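Local coordinates for Lmo0181 protein (Listeria monocytogenes serovar 1/2a, PDB 5F7V), which binds cycloalternan as the substrate-binding lipoprotein of an ABC transporter that probably carries this alpha-glucan into the cell, at residues Q259-V269 / T337-S348. Numbering follows the deposited sequence.
Sequences QDAPFKWDVQV and TPPDNREAVFES
Asp-266 holds its CG roughly anti to the backbone N (chi1 -153°), which carries its carboxylate to Asn-341 N. Asn-341 chi1, -170°, turns its amide to Val-267 O. Asp-266 OD1 takes the backbone N of Asn-341 on its syn lone pair at 2.8 Å. The same oxygen accepts Val-267 N on the anti side, tilted out of the carboxylate plane, so two bonds grip it. The Asn-341 amide stands almost perpendicular to this carboxylate, and its ND2 donates to Val-267 O at 3.0 Å. Water links Asp-266 OD2 to Asp-340 OD2, which probably eases the repulsion between the two acids.

Both Pro-338 and Pro-339 follow cis peptide bonds. Pro-338 CB lies 3.6 Å above the Trp-265 ring plane, toward its rim. Pro-339 CD touches Trp-265 CH2 at 3.6 Å, and its CG meets Val-267 CG1. The bent Gln-259 chain sends NE2 to Pro-338 O (3.0 Å), above one face of the carbonyl plane; Arg-342 NH2 takes the other. Val-269 CG2 packs against Ala-344 CB and Ser-348 OG.

In this solute-binding-protein fold, the double cis-proline loop and an inverse gamma turn at Asn-341 lead into helix 343-347. The Val-267 side chain lies about 13 Å from a glucose unit of bound cycloalternan. Strand 265-268 pairs antiparallel with strand 119-135, while helix 327-335 packs against Val-345 and Phe-346.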
loop_
_atom_site.group_PDB
_atom_site.type_symbol
_atom_site.label_atom_id
_atom_site.label_comp_id
_atom_site.label_asym_id
_atom_site.label_seq_id
_atom_site.Cartn_x
_atom_site.Cartn_y
_atom_site.Cartn_z
ATOM N N GLN A 259 -11.662 9.422 -10.104
ATOM C CA GLN A 259 -13.047 9.430 -10.589
ATOM C C GLN A 259 -13.274 10.568 -11.561
ATOM O O GLN A 259 -14.046 10.413 -12.499
ATOM C CB GLN A 259 -14.079 9.531 -9.454
ATOM C CG GLN A 259 -14.049 8.340 -8.489
ATOM C CD GLN A 259 -14.455 7.046 -9.171
ATOM O OE1 GLN A 259 -15.595 6.899 -9.565
ATOM N NE2 GLN A 259 -13.521 6.139 -9.374
ATOM N N ASP A 260 -12.638 11.715 -11.359
ATOM C CA ASP A 260 -12.857 12.850 -12.259
ATOM C C ASP A 260 -11.655 13.082 -13.161
ATOM O O ASP A 260 -11.475 14.182 -13.699
ATOM C CB ASP A 260 -13.276 14.123 -11.522
ATOM C CG ASP A 260 -12.257 14.611 -10.541
ATOM O OD1 ASP A 260 -11.170 14.016 -10.403
ATOM O OD2 ASP A 260 -12.546 15.621 -9.834
ATOM N N ALA A 261 -10.895 12.030 -13.431
ATOM C CA ALA A 261 -9.869 12.129 -14.468
ATOM C C ALA A 261 -10.546 12.514 -15.767
ATOM O O ALA A 261 -11.610 11.951 -16.070
ATOM C CB ALA A 261 -9.144 10.802 -14.674
ATOM N N PRO A 262 -9.981 13.465 -16.546
ATOM C CA PRO A 262 -10.693 13.946 -17.721
ATOM C C PRO A 262 -10.410 13.094 -18.968
ATOM O O PRO A 262 -10.212 13.623 -20.069
ATOM C CB PRO A 262 -10.111 15.356 -17.891
ATOM C CG PRO A 262 -8.701 15.183 -17.479
ATOM C CD PRO A 262 -8.772 14.273 -16.283
ATOM N N PHE A 263 -10.499 11.779 -18.838
ATOM C CA PHE A 263 -10.285 10.811 -19.906
ATOM C C PHE A 263 -10.870 9.484 -19.430
ATOM O O PHE A 263 -11.148 9.313 -18.225
ATOM C CB PHE A 263 -8.796 10.657 -20.276
ATOM C CG PHE A 263 -7.871 10.462 -19.111
ATOM C CD1 PHE A 263 -7.727 9.218 -18.523
ATOM C CD2 PHE A 263 -7.153 11.525 -18.603
ATOM C CE1 PHE A 263 -6.883 9.057 -17.441
ATOM C CE2 PHE A 263 -6.287 11.394 -17.544
ATOM C CZ PHE A 263 -6.156 10.143 -16.962
ATOM N N LYS A 264 -11.088 8.563 -20.351
ATOM C CA LYS A 264 -11.509 7.201 -19.980
ATOM C C LYS A 264 -10.302 6.392 -19.525
ATOM O O LYS A 264 -9.204 6.505 -20.102
ATOM C CB LYS A 264 -12.131 6.513 -21.190
ATOM C CG LYS A 264 -13.330 7.264 -21.786
ATOM C CD LYS A 264 -14.492 7.521 -20.872
ATOM C CE LYS A 264 -15.524 8.459 -21.500
ATOM N NZ LYS A 264 -15.006 9.791 -21.952
ATOM N N TRP A 265 -10.500 5.590 -18.476
ATOM C CA TRP A 265 -9.431 4.807 -17.909
ATOM C C TRP A 265 -9.982 3.500 -17.393
ATOM O O TRP A 265 -11.166 3.376 -17.034
ATOM C CB TRP A 265 -8.709 5.561 -16.796
ATOM C CG TRP A 265 -9.544 6.045 -15.631
ATOM C CD1 TRP A 265 -10.340 7.147 -15.593
ATOM C CD2 TRP A 265 -9.669 5.445 -14.352
ATOM N NE1 TRP A 265 -10.967 7.280 -14.384
ATOM C CE2 TRP A 265 -10.546 6.249 -13.586
ATOM C CE3 TRP A 265 -9.089 4.322 -13.754
ATOM C CZ2 TRP A 265 -10.837 5.965 -12.279
ATOM C CZ3 TRP A 265 -9.386 4.053 -12.434
ATOM C CH2 TRP A 265 -10.246 4.874 -11.712
ATOM N N ASP A 266 -9.076 2.531 -17.258
ATOM C CA ASP A 266 -9.449 1.223 -16.718
ATOM C C ASP A 266 -8.220 0.627 -16.039
ATOM O O ASP A 266 -7.194 1.294 -15.878
ATOM C CB ASP A 266 -10.068 0.340 -17.818
ATOM C CG ASP A 266 -11.049 -0.728 -17.323
ATOM O OD1 ASP A 266 -11.128 -1.011 -16.103
ATOM O OD2 ASP A 266 -11.752 -1.254 -18.235
ATOM N N VAL A 267 -8.366 -0.587 -15.542
ATOM C CA VAL A 267 -7.303 -1.237 -14.768
ATOM C C VAL A 267 -7.084 -2.660 -15.198
ATOM O O VAL A 267 -7.985 -3.304 -15.770
ATOM C CB VAL A 267 -7.597 -1.193 -13.255
ATOM C CG1 VAL A 267 -7.769 0.229 -12.760
ATOM C CG2 VAL A 267 -8.783 -2.043 -12.879
ATOM N N GLN A 268 -5.906 -3.184 -14.933
ATOM C CA GLN A 268 -5.523 -4.558 -15.246
ATOM C C GLN A 268 -4.585 -5.127 -14.198
ATOM O O GLN A 268 -3.882 -4.405 -13.528
ATOM C CB GLN A 268 -4.867 -4.619 -16.645
ATOM C CG GLN A 268 -4.622 -6.014 -17.206
ATOM C CD GLN A 268 -5.879 -6.834 -17.217
ATOM O OE1 GLN A 268 -6.166 -7.560 -16.280
ATOM N NE2 GLN A 268 -6.646 -6.718 -18.308
ATOM N N VAL A 269 -4.622 -6.448 -14.058
ATOM C CA VAL A 269 -3.601 -7.155 -13.266
ATOM C C VAL A 269 -2.224 -6.844 -13.777
ATOM O O VAL A 269 -2.010 -6.850 -14.987
ATOM C CB VAL A 269 -3.839 -8.673 -13.328
ATOM C CG1 VAL A 269 -2.816 -9.418 -12.456
ATOM C CG2 VAL A 269 -5.251 -9.057 -12.918
ATOM N N THR A 337 -18.176 2.105 -11.184
ATOM C CA THR A 337 -17.296 2.468 -12.312
ATOM C C THR A 337 -17.106 3.996 -12.339
ATOM O O THR A 337 -18.063 4.695 -11.968
ATOM C CB THR A 337 -17.849 1.936 -13.649
ATOM O OG1 THR A 337 -16.945 2.250 -14.725
ATOM C CG2 THR A 337 -19.241 2.463 -14.004
ATOM N N PRO A 338 -15.961 4.509 -12.770
ATOM C CA PRO A 338 -14.778 3.810 -13.213
ATOM C C PRO A 338 -13.966 3.255 -12.026
ATOM O O PRO A 338 -14.135 3.682 -10.898
ATOM C CB PRO A 338 -14.036 4.909 -13.980
ATOM C CG PRO A 338 -14.351 6.169 -13.215
ATOM C CD PRO A 338 -15.802 5.973 -12.897
ATOM N N PRO A 339 -13.060 2.309 -12.249
ATOM C CA PRO A 339 -12.822 1.663 -13.543
ATOM C C PRO A 339 -13.839 0.530 -13.733
ATOM O O PRO A 339 -14.408 0.018 -12.759
ATOM C CB PRO A 339 -11.414 1.090 -13.354
ATOM C CG PRO A 339 -11.355 0.677 -11.898
ATOM C CD PRO A 339 -12.114 1.800 -11.227
ATOM N N ASP A 340 -14.048 0.109 -14.978
ATOM C CA ASP A 340 -14.941 -1.011 -15.254
ATOM C C ASP A 340 -14.424 -2.338 -14.756
ATOM O O ASP A 340 -15.212 -3.164 -14.257
ATOM C CB ASP A 340 -15.206 -1.133 -16.755
ATOM C CG ASP A 340 -16.117 -0.048 -17.314
ATOM O OD1 ASP A 340 -17.022 0.444 -16.626
ATOM O OD2 ASP A 340 -15.953 0.280 -18.501
ATOM N N ASN A 341 -13.113 -2.579 -14.890
ATOM C CA ASN A 341 -12.586 -3.928 -14.625
ATOM C C ASN A 341 -12.229 -4.127 -13.163
ATOM O O ASN A 341 -11.099 -4.451 -12.824
ATOM C CB ASN A 341 -11.394 -4.173 -15.526
ATOM C CG ASN A 341 -10.938 -5.610 -15.494
ATOM O OD1 ASN A 341 -11.731 -6.513 -15.201
ATOM N ND2 ASN A 341 -9.665 -5.848 -15.781
ATOM N N ARG A 342 -13.230 -3.928 -12.299
ATOM C CA ARG A 342 -13.094 -4.125 -10.868
ATOM C C ARG A 342 -12.628 -5.552 -10.536
ATOM O O ARG A 342 -11.898 -5.740 -9.549
ATOM C CB ARG A 342 -14.431 -3.816 -10.171
ATOM C CG ARG A 342 -14.965 -2.390 -10.290
ATOM C CD ARG A 342 -14.065 -1.439 -9.567
ATOM N NE ARG A 342 -14.485 -0.033 -9.613
ATOM C CZ ARG A 342 -14.853 0.703 -8.574
ATOM N NH1 ARG A 342 -14.914 0.166 -7.369
ATOM N NH2 ARG A 342 -15.083 2.000 -8.748
ATOM N N GLU A 343 -12.982 -6.528 -11.379
ATOM C CA GLU A 343 -12.534 -7.903 -11.119
ATOM C C GLU A 343 -11.024 -8.027 -11.108
ATOM O O GLU A 343 -10.532 -8.921 -10.420
ATOM C CB GLU A 343 -13.181 -8.940 -12.039
ATOM C CG GLU A 343 -14.626 -9.243 -11.756
ATOM C CD GLU A 343 -14.967 -10.064 -10.510
ATOM O OE1 GLU A 343 -14.098 -10.371 -9.647
ATOM O OE2 GLU A 343 -16.182 -10.401 -10.419
ATOM N N ALA A 344 -10.284 -7.158 -11.794
ATOM C CA ALA A 344 -8.825 -7.235 -11.731
ATOM C C ALA A 344 -8.308 -7.102 -10.310
ATOM O O ALA A 344 -7.276 -7.683 -9.974
ATOM C CB ALA A 344 -8.165 -6.161 -12.588
ATOM N N VAL A 345 -8.990 -6.344 -9.450
ATOM C CA VAL A 345 -8.557 -6.169 -8.071
ATOM C C VAL A 345 -8.586 -7.518 -7.354
ATOM O O VAL A 345 -7.655 -7.861 -6.626
ATOM C CB VAL A 345 -9.475 -5.130 -7.376
ATOM C CG1 VAL A 345 -9.129 -5.023 -5.899
ATOM C CG2 VAL A 345 -9.433 -3.751 -8.039
ATOM N N PHE A 346 -9.669 -8.262 -7.544
ATOM C CA PHE A 346 -9.805 -9.558 -6.880
ATOM C C PHE A 346 -8.987 -10.630 -7.579
ATOM O O PHE A 346 -8.412 -11.480 -6.899
ATOM C CB PHE A 346 -11.298 -9.910 -6.765
ATOM C CG PHE A 346 -12.024 -8.881 -5.980
ATOM C CD1 PHE A 346 -11.976 -8.886 -4.608
ATOM C CD2 PHE A 346 -12.679 -7.861 -6.643
ATOM C CE1 PHE A 346 -12.622 -7.868 -3.900
ATOM C CE2 PHE A 346 -13.307 -6.840 -5.950
ATOM C CZ PHE A 346 -13.287 -6.870 -4.579
ATOM N N GLU A 347 -8.909 -10.597 -8.907
ATOM C CA GLU A 347 -8.061 -11.581 -9.616
ATOM C C GLU A 347 -6.617 -11.475 -9.135
ATOM O O GLU A 347 -5.925 -12.495 -9.008
ATOM C CB GLU A 347 -8.100 -11.307 -11.111
ATOM C CG GLU A 347 -9.416 -11.675 -11.754
ATOM C CD GLU A 347 -9.638 -11.003 -13.103
ATOM O OE1 GLU A 347 -8.791 -10.202 -13.557
ATOM O OE2 GLU A 347 -10.690 -11.329 -13.698
ATOM N N SER A 348 -6.156 -10.261 -8.825
ATOM C CA SER A 348 -4.775 -10.043 -8.399
ATOM C C SER A 348 -4.449 -10.770 -7.104
ATOM O O SER A 348 -3.286 -11.115 -6.907
ATOM C CB SER A 348 -4.510 -8.548 -8.263
ATOM O OG SER A 348 -4.571 -7.825 -9.478
HETATM O O HOH W 1 -13.310 1.787 -17.148
HETATM O O HOH W 2 -13.525 0.180 -19.719
HETATM O O HOH W 3 -8.641 -8.674 -15.748
#